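Side-chain contacts in serine racemase (PDB 4ECL), which belongs to the alanine racemase family; the model holds the protein's cytoplasmic part, a TIM-barrel domain joined to a beta-rich domain, as a two-chain assembly: residues L100-T103 / R108-L111; E138-I143 / L186-S191; A145-K150 / S192-P197. All blocks are in the same frame, centred on the assembly; numbering follows the deposited sequence.

Contact 1 (L100-T103 / R108-L111); sequences LTQT and RYSL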
loop_
_atom_site.group_PDB
_atom_site.type_symbol
_atom_site.label_atom_id
_atom_site.label_comp_id
_atom_site.label_asym_id
_atom_site.label_seq_id
_atom_site.Cartn_x
_atom_site.Cartn_y
_atom_site.Cartn_z
ATOM N N LEU A 100 19.068 -8.620 18.093
ATOM C CA LEU A 100 18.365 -9.198 16.964
ATOM C C LEU A 100 19.193 -10.322 16.351
ATOM O O LEU A 100 20.411 -10.238 16.309
ATOM C CB LEU A 100 18.084 -8.105 15.942
ATOM C CG LEU A 100 17.299 -6.965 16.604
ATOM C CD1 LEU A 100 17.147 -5.769 15.679
ATOM C CD2 LEU A 100 15.930 -7.468 17.079
ATOM N N THR A 101 18.528 -11.381 15.900
ATOM C CA THR A 101 19.205 -12.486 15.236
ATOM C C THR A 101 19.181 -12.207 13.739
ATOM O O THR A 101 18.113 -11.902 13.191
ATOM C CB THR A 101 18.502 -13.833 15.527
ATOM O OG1 THR A 101 18.416 -14.031 16.944
ATOM C CG2 THR A 101 19.278 -14.982 14.915
ATOM N N GLN A 102 20.350 -12.289 13.090
ATOM C CA GLN A 102 20.483 -11.934 11.677
ATOM C C GLN A 102 20.601 -13.147 10.761
ATOM O O GLN A 102 21.318 -14.103 11.075
ATOM C CB GLN A 102 21.693 -11.020 11.477
ATOM C CG GLN A 102 21.980 -10.678 10.026
ATOM C CD GLN A 102 20.841 -9.934 9.377
ATOM O OE1 GLN A 102 20.271 -9.021 9.974
ATOM N NE2 GLN A 102 20.489 -10.324 8.153
ATOM N N THR A 103 19.902 -13.117 9.627
ATOM C CA THR A 103 20.077 -14.167 8.621
ATOM C C THR A 103 21.386 -13.973 7.844
ATOM O O THR A 103 21.647 -12.892 7.315
ATOM C CB THR A 103 18.933 -14.179 7.603
ATOM O OG1 THR A 103 17.724 -14.615 8.237
ATOM C CG2 THR A 103 19.258 -15.106 6.434
ATOM N N ARG A 108 30.302 -14.116 1.646
ATOM C CA ARG A 108 30.808 -12.741 1.620
ATOM C C ARG A 108 30.108 -11.830 2.641
ATOM O O ARG A 108 30.752 -11.032 3.340
ATOM C CB ARG A 108 30.649 -12.170 0.208
ATOM C CG ARG A 108 30.929 -10.679 0.065
ATOM C CD ARG A 108 30.872 -10.269 -1.408
ATOM N NE ARG A 108 31.735 -11.134 -2.209
ATOM C CZ ARG A 108 33.011 -10.868 -2.481
ATOM N NH1 ARG A 108 33.567 -9.749 -2.034
ATOM N NH2 ARG A 108 33.726 -11.716 -3.207
ATOM N N TYR A 109 28.789 -11.956 2.735
ATOM C CA TYR A 109 28.034 -11.169 3.702
ATOM C C TYR A 109 28.469 -11.534 5.117
ATOM O O TYR A 109 28.750 -10.656 5.945
ATOM C CB TYR A 109 26.536 -11.402 3.534
ATOM C CG TYR A 109 25.700 -10.691 4.573
ATOM C CD1 TYR A 109 25.434 -9.327 4.471
ATOM C CD2 TYR A 109 25.188 -11.379 5.663
ATOM C CE1 TYR A 109 24.668 -8.673 5.429
ATOM C CE2 TYR A 109 24.426 -10.737 6.621
ATOM C CZ TYR A 109 24.168 -9.388 6.501
ATOM O OH TYR A 109 23.416 -8.763 7.470
ATOM N N SER A 110 28.541 -12.837 5.370
ATOM C CA SER A 110 28.901 -13.356 6.678
ATOM C C SER A 110 30.248 -12.820 7.153
ATOM O O SER A 110 30.411 -12.460 8.321
ATOM C CB SER A 110 28.929 -14.880 6.644
ATOM O OG SER A 110 27.626 -15.401 6.451
ATOM N N LEU A 111 31.210 -12.760 6.238
ATOM C CA LEU A 111 32.548 -12.286 6.569
ATOM C C LEU A 111 32.519 -10.813 6.928
ATOM O O LEU A 111 33.092 -10.402 7.938
ATOM C CB LEU A 111 33.499 -12.515 5.395
ATOM C CG LEU A 111 33.878 -13.966 5.099
ATOM C CD1 LEU A 111 34.902 -14.008 3.979
ATOM C CD2 LEU A 111 34.430 -14.667 6.337
#

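Contact 2 (E138-I143 / L186-S191); sequences EDKDKI and LDWLKS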
loop_
_atom_site.group_PDB
_atom_site.type_symbol
_atom_site.label_atom_id
_atom_site.label_comp_id
_atom_site.label_asym_id
_atom_site.label_seq_id
_atom_site.Cartn_x
_atom_site.Cartn_y
_atom_site.Cartn_z
ATOM N N GLU A 138 26.368 -26.406 -3.011
ATOM C CA GLU A 138 27.678 -26.823 -3.505
ATOM C C GLU A 138 28.727 -26.409 -2.497
ATOM O O GLU A 138 29.489 -27.233 -2.006
ATOM C CB GLU A 138 28.008 -26.150 -4.836
ATOM C CG GLU A 138 26.812 -25.749 -5.669
ATOM C CD GLU A 138 26.369 -26.843 -6.613
ATOM O OE1 GLU A 138 26.386 -28.023 -6.199
ATOM O OE2 GLU A 138 26.016 -26.523 -7.772
ATOM N N ASP A 139 28.725 -25.122 -2.170
ATOM C CA ASP A 139 29.802 -24.497 -1.414
ATOM C C ASP A 139 29.835 -24.925 0.050
ATOM O O ASP A 139 29.783 -24.085 0.951
ATOM C CB ASP A 139 29.708 -22.967 -1.526
ATOM C CG ASP A 139 29.517 -22.490 -2.968
ATOM O OD1 ASP A 139 29.874 -23.240 -3.901
ATOM O OD2 ASP A 139 29.007 -21.363 -3.168
ATOM N N LYS A 140 29.944 -26.236 0.267
ATOM C CA LYS A 140 29.913 -26.836 1.599
ATOM C C LYS A 140 30.933 -26.199 2.526
ATOM O O LYS A 140 30.689 -26.036 3.724
ATOM C CB LYS A 140 30.206 -28.337 1.514
ATOM C CG LYS A 140 29.256 -29.111 0.629
ATOM C CD LYS A 140 28.262 -29.913 1.441
ATOM C CE LYS A 140 27.147 -30.434 0.550
ATOM N NZ LYS A 140 27.660 -30.739 -0.819
ATOM N N ASP A 141 32.086 -25.841 1.976
ATOM C CA ASP A 141 33.158 -25.351 2.824
ATOM C C ASP A 141 32.862 -23.943 3.340
ATOM O O ASP A 141 33.155 -23.619 4.495
ATOM C CB ASP A 141 34.510 -25.449 2.114
ATOM C CG ASP A 141 35.054 -26.888 2.093
ATOM O OD1 ASP A 141 35.398 -27.422 3.175
ATOM O OD2 ASP A 141 35.127 -27.487 0.995
ATOM N N LYS A 142 32.263 -23.112 2.493
ATOM C CA LYS A 142 31.884 -21.770 2.922
ATOM C C LYS A 142 30.875 -21.818 4.076
ATOM O O LYS A 142 30.959 -21.035 5.023
ATOM C CB LYS A 142 31.352 -20.961 1.741
ATOM C CG LYS A 142 32.365 -20.848 0.599
ATOM C CD LYS A 142 31.811 -20.045 -0.571
ATOM C CE LYS A 142 32.794 -19.997 -1.746
ATOM N NZ LYS A 142 32.184 -19.306 -2.921
ATOM N N ILE A 143 29.944 -22.764 4.011
ATOM C CA ILE A 143 28.960 -22.946 5.077
ATOM C C ILE A 143 29.640 -23.297 6.401
ATOM O O ILE A 143 29.367 -22.688 7.443
ATOM C CB ILE A 143 27.931 -24.036 4.710
ATOM C CG1 ILE A 143 27.098 -23.586 3.505
ATOM C CG2 ILE A 143 27.008 -24.340 5.907
ATOM C CD1 ILE A 143 26.353 -24.715 2.808
ATOM N N LEU A 186 23.347 -30.902 6.033
ATOM C CA LEU A 186 23.426 -31.207 7.459
ATOM C C LEU A 186 24.307 -32.434 7.750
ATOM O O LEU A 186 25.122 -32.416 8.676
ATOM C CB LEU A 186 22.031 -31.421 8.046
ATOM C CG LEU A 186 21.051 -30.252 7.965
ATOM C CD1 LEU A 186 19.954 -30.423 9.004
ATOM C CD2 LEU A 186 21.762 -28.934 8.159
ATOM N N ASP A 187 24.133 -33.494 6.963
ATOM C CA ASP A 187 24.921 -34.707 7.143
ATOM C C ASP A 187 26.392 -34.382 6.931
ATOM O O ASP A 187 27.251 -34.777 7.720
ATOM C CB ASP A 187 24.501 -35.779 6.142
ATOM C CG ASP A 187 23.121 -36.320 6.407
ATOM O OD1 ASP A 187 22.646 -36.213 7.560
ATOM O OD2 ASP A 187 22.510 -36.858 5.459
ATOM N N TRP A 188 26.668 -33.657 5.854
ATOM C CA TRP A 188 28.031 -33.268 5.530
ATOM C C TRP A 188 28.632 -32.425 6.655
ATOM O O TRP A 188 29.761 -32.652 7.063
ATOM C CB TRP A 188 28.070 -32.506 4.205
ATOM C CG TRP A 188 29.471 -32.221 3.716
ATOM C CD1 TRP A 188 30.201 -32.972 2.847
ATOM C CD2 TRP A 188 30.298 -31.112 4.081
ATOM N NE1 TRP A 188 31.434 -32.404 2.650
ATOM C CE2 TRP A 188 31.515 -31.254 3.396
ATOM C CE3 TRP A 188 30.121 -30.006 4.920
ATOM C CZ2 TRP A 188 32.556 -30.337 3.520
ATOM C CZ3 TRP A 188 31.148 -29.099 5.047
ATOM C CH2 TRP A 188 32.353 -29.267 4.349
ATOM N N LEU A 189 27.877 -31.453 7.157
ATOM C CA LEU A 189 28.331 -30.663 8.302
ATOM C C LEU A 189 28.646 -31.545 9.513
ATOM O O LEU A 189 29.690 -31.387 10.154
ATOM C CB LEU A 189 27.296 -29.595 8.681
ATOM C CG LEU A 189 27.122 -28.438 7.706
ATOM C CD1 LEU A 189 25.955 -27.509 8.108
ATOM C CD2 LEU A 189 28.437 -27.665 7.593
ATOM N N LYS A 190 27.747 -32.476 9.817
ATOM C CA LYS A 190 27.935 -33.391 10.937
ATOM C C LYS A 190 29.256 -34.150 10.813
ATOM O O LYS A 190 30.036 -34.248 11.767
ATOM C CB LYS A 190 26.783 -34.390 11.003
ATOM C CG LYS A 190 25.495 -33.824 11.572
ATOM C CD LYS A 190 24.432 -34.906 11.704
ATOM C CE LYS A 190 24.990 -36.124 12.427
ATOM N NZ LYS A 190 25.569 -35.760 13.751
ATOM N N SER A 191 29.494 -34.678 9.621
ATOM C CA SER A 191 30.699 -35.433 9.329
ATOM C C SER A 191 31.952 -34.603 9.575
ATOM O O SER A 191 33.013 -35.146 9.880
ATOM C CB SER A 191 30.654 -35.924 7.885
ATOM O OG SER A 191 29.496 -36.722 7.690
#

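Contact 3 (A145-K150 / S192-P197); sequences AAFSLK and SGLNIP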
loop_
_atom_site.group_PDB
_atom_site.type_symbol
_atom_site.label_atom_id
_atom_site.label_comp_id
_atom_site.label_asym_id
_atom_site.label_seq_id
_atom_site.Cartn_x
_atom_site.Cartn_y
_atom_site.Cartn_z
ATOM N N ALA A 145 32.728 -22.820 7.194
ATOM C CA ALA A 145 33.543 -21.675 7.584
ATOM C C ALA A 145 32.723 -20.623 8.333
ATOM O O ALA A 145 33.224 -19.968 9.256
ATOM C CB ALA A 145 34.216 -21.066 6.363
ATOM N N ALA A 146 31.453 -20.479 7.954
ATOM C CA ALA A 146 30.587 -19.503 8.594
ATOM C C ALA A 146 30.346 -19.889 10.048
ATOM O O ALA A 146 29.970 -19.052 10.871
ATOM C CB ALA A 146 29.272 -19.390 7.847
ATOM N N PHE A 147 30.564 -21.164 10.362
ATOM C CA PHE A 147 30.425 -21.647 11.733
ATOM C C PHE A 147 31.680 -21.398 12.574
ATOM O O PHE A 147 31.729 -21.762 13.751
ATOM C CB PHE A 147 30.097 -23.138 11.746
ATOM C CG PHE A 147 28.646 -23.439 11.565
ATOM C CD1 PHE A 147 27.792 -23.455 12.655
ATOM C CD2 PHE A 147 28.130 -23.716 10.307
ATOM C CE1 PHE A 147 26.449 -23.729 12.499
ATOM C CE2 PHE A 147 26.784 -23.991 10.140
ATOM C CZ PHE A 147 25.939 -24.001 11.243
ATOM N N SER A 148 32.690 -20.788 11.965
ATOM C CA SER A 148 33.926 -20.480 12.664
ATOM C C SER A 148 34.258 -18.992 12.639
ATOM O O SER A 148 35.424 -18.612 12.721
ATOM C CB SER A 148 35.090 -21.285 12.072
ATOM O OG SER A 148 34.807 -22.674 12.110
ATOM N N LEU A 149 33.240 -18.150 12.527
ATOM C CA LEU A 149 33.449 -16.707 12.614
ATOM C C LEU A 149 33.393 -16.220 14.061
ATOM O O LEU A 149 32.465 -16.540 14.805
ATOM C CB LEU A 149 32.440 -15.969 11.746
ATOM C CG LEU A 149 32.645 -16.278 10.268
ATOM C CD1 LEU A 149 31.469 -15.821 9.434
ATOM C CD2 LEU A 149 33.926 -15.614 9.798
ATOM N N LYS A 150 34.402 -15.442 14.440
ATOM C CA LYS A 150 34.635 -15.020 15.822
ATOM C C LYS A 150 33.474 -14.270 16.489
ATOM O O LYS A 150 33.202 -14.466 17.676
ATOM C CB LYS A 150 35.914 -14.173 15.866
ATOM C CG LYS A 150 36.138 -13.363 17.126
ATOM C CD LYS A 150 37.410 -12.537 16.961
ATOM C CE LYS A 150 37.703 -11.666 18.172
ATOM N NZ LYS A 150 38.933 -10.848 17.955
ATOM N N SER A 192 31.819 -33.286 9.448
ATOM C CA SER A 192 32.920 -32.354 9.685
ATOM C C SER A 192 33.088 -32.009 11.160
ATOM O O SER A 192 33.742 -31.020 11.494
ATOM C CB SER A 192 32.685 -31.056 8.918
ATOM O OG SER A 192 32.401 -31.310 7.554
ATOM N N GLY A 193 32.469 -32.795 12.035
ATOM C CA GLY A 193 32.565 -32.567 13.467
ATOM C C GLY A 193 31.692 -31.442 13.993
ATOM O O GLY A 193 31.892 -30.959 15.109
ATOM N N LEU A 194 30.717 -31.020 13.198
ATOM C CA LEU A 194 29.835 -29.927 13.610
ATOM C C LEU A 194 28.561 -30.458 14.258
ATOM O O LEU A 194 27.906 -31.341 13.699
ATOM C CB LEU A 194 29.487 -29.051 12.417
ATOM C CG LEU A 194 28.759 -27.764 12.795
ATOM C CD1 LEU A 194 29.698 -26.844 13.567
ATOM C CD2 LEU A 194 28.201 -27.076 11.559
ATOM N N ASN A 195 28.228 -29.940 15.443
ATOM C CA ASN A 195 26.920 -30.173 16.063
ATOM C C ASN A 195 25.885 -29.184 15.523
ATOM O O ASN A 195 26.008 -27.974 15.724
ATOM C CB ASN A 195 26.999 -30.044 17.586
ATOM C CG ASN A 195 27.935 -31.067 18.214
ATOM O OD1 ASN A 195 28.093 -32.183 17.710
ATOM N ND2 ASN A 195 28.557 -30.690 19.327
ATOM N N ILE A 196 24.871 -29.708 14.844
ATOM C CA ILE A 196 23.864 -28.893 14.171
ATOM C C ILE A 196 23.057 -28.024 15.147
ATOM O O ILE A 196 22.618 -28.500 16.195
ATOM C CB ILE A 196 22.907 -29.795 13.354
ATOM C CG1 ILE A 196 23.706 -30.795 12.516
ATOM C CG2 ILE A 196 21.975 -28.971 12.469
ATOM C CD1 ILE A 196 24.704 -30.149 11.564
ATOM N N PRO A 197 22.870 -26.739 14.811
ATOM C CA PRO A 197 21.987 -25.866 15.604
ATOM C C PRO A 197 20.499 -26.106 15.307
ATOM O O PRO A 197 20.151 -27.128 14.707
ATOM C CB PRO A 197 22.400 -24.466 15.155
ATOM C CG PRO A 197 22.859 -24.653 13.746
ATOM C CD PRO A 197 23.553 -26.003 13.734
#

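Contact 1 (L100-T103 / R108-L111)
Gln102 and Tyr109 meet where a strand of the TIM barrel hands over to its helix: strand 101-104 and helix 107-114 begin a beta-alpha-beta unit that strand 120-127 completes. The two side chains cross at about a right angle, with the amide plane turned 62° from the ring. The phenol end does the touching. Tyr109 OH lies 3.4 Å from Gln102 CD and 3.5 Å from Gln102 CG, so it rests against the bend of the glutamine chain. Gln102 NE2 is equally near Tyr109 OH, at 3.4 Å, but the angle is too poor for a hydrogen bond. Next to the hydroxyl-bearing carbon, Tyr109 CE2 lies 3.6 Å from Thr103 O, which approaches the ring obliquely.

The polar groups have other partners. Tyr109 OH is hydrogen-bonded to Thr87 O, and Gln102 OE1 to Thr87 OG1, so both side chains close on the loop after strand 80-83. Gln102 NE2 also gives a hydrogen bond to Gly85 O in that loop. Farther out, Tyr109 N bonds to Asp106 OD1 at the start of the helix, and the Tyr86 ring meets that of Tyr109 with planes about 55° apart. A turn at chi2 (62°) swings the Gln102 amide forward along its own strand, where NE2 finds its second acceptor, Thr103 O, at 2.9 Å and close to the amide plane.

Contact 2 (E138-I143 / L186-S191)
Lys140 lies over the indole of Trp188, and this stacking of an aliphatic chain on an aromatic face makes most of the contact between helix 140-146 and the end of helix 169-191. Lys140 CB sits almost squarely above the six-membered ring, 3.5 Å from its centroid and 3° off the normal, a clear CH-pi contact. A bend at chi2 (-104°) then carries the chain along the indole instead of up from it, bringing Lys140 CD over the five-membered ring, 3.5 Å from Trp188 CG. Beyond that the chain leads off: Lys140 NZ ends 5.2 Å from the centroid of the five-membered ring and makes a weak hydrogen bond to Thr137 O.

Asp141 comes to the same indole at its rim. Its OD1 is 3.7 Å from Trp188 CH2 and near the ring plane, while the carboxylate as a whole stands nearly perpendicular to the indole, at 86°. Lys140 O lies 3.4 Å from Trp188 CZ3, so the backbone of the first turn also borders the benzene end. Deeper in, Ile143 CG2 meets the fork of Leu189, 4.0 Å from Leu189 CD2 and as far from CD1, the two side chains crossing at about a right angle. Ile143 continues onto Ile124 and Ile126 of strand 120-127, and Leu189 onto Ile157 of strand 152-158, which ties this helix pair to the barrel wall.

The adhesion is therefore chiefly dispersion: at its long distance the ammonium adds at most a weak cation-pi attraction, and the Asp141 carboxylate may gain a little from the weakly positive C-H rim of the indole.

Contact 3 (A145-K150 / S192-P197)
The hydrogen bond from Ser148 N to Ala145 O, 2.9 Å long, closes a turn at the end of helix 140-146, and within this turn sits Phe147, whose ring packs on Leu194 and Pro197. One methyl does most of the work: Leu194 CD2 stands over the middle of the phenyl face, 3.5 Å from its centroid and 7° off the normal, a CH-pi contact. Its sister methyl lies toward the root of the ring, with Leu194 CD1 4.0 Å from Phe147 CD1. Leu194 CG is set anti to the backbone N (chi1 -171°), which sends the forked end across to the phenyl; the two side chains cross at about a right angle.

Pro197 takes the far end of the ring. The Phe147 and Pro197 side chains come from opposite directions, and Pro197 CG lies in the ring plane at the edge, 3.9 Å from Phe147 CE1. Pro197 CD is equally close to that carbon but approaches obliquely.

In the TIM-barrel fold both segments lead from a helix toward the next strand. Segment 145-150 takes in the last residues of helix 140-146 and runs on toward strand 152-158; the loop 192-197 joins helix 169-191 to the neighbouring parallel strand 198-200. The second helix ends in a Schellman motif. Gly193, at phi 78°, is its C-prime residue; Gly193 N bonds to Lys190 O, and Leu194 N turns back to Leu189 O. The chain leaves the helix here, with Leu194 directed toward the phenyl ring.

Phe147 also touches Leu189 and Val154, so its ring bridges the helix end and strand 152-158. Pro197 rests on Ile157 of that strand.

Overall arrangement
All three contacts fall in the barrel domain, on the same side of the chain's centre. Contact 1 comes first along the chain and closes before the others open; contacts 2 and 3 interleave, sharing helix 140-146 and following helix 169-191 through its end. Their centres are about 9 Å apart, and they touch where Lys190 CG packs against Ile196 CG1. Contact 1 lies about 14 Å, centre to centre, from contact 3; its nearest atoms stay about 7 Å from contact 2. Contact 1 joins a strand to its own helix, Leu111 packing on Leu149 leads from that helix to the next connection, and contacts 2 and 3 pair the following two helices near their ends, round part of the barrel.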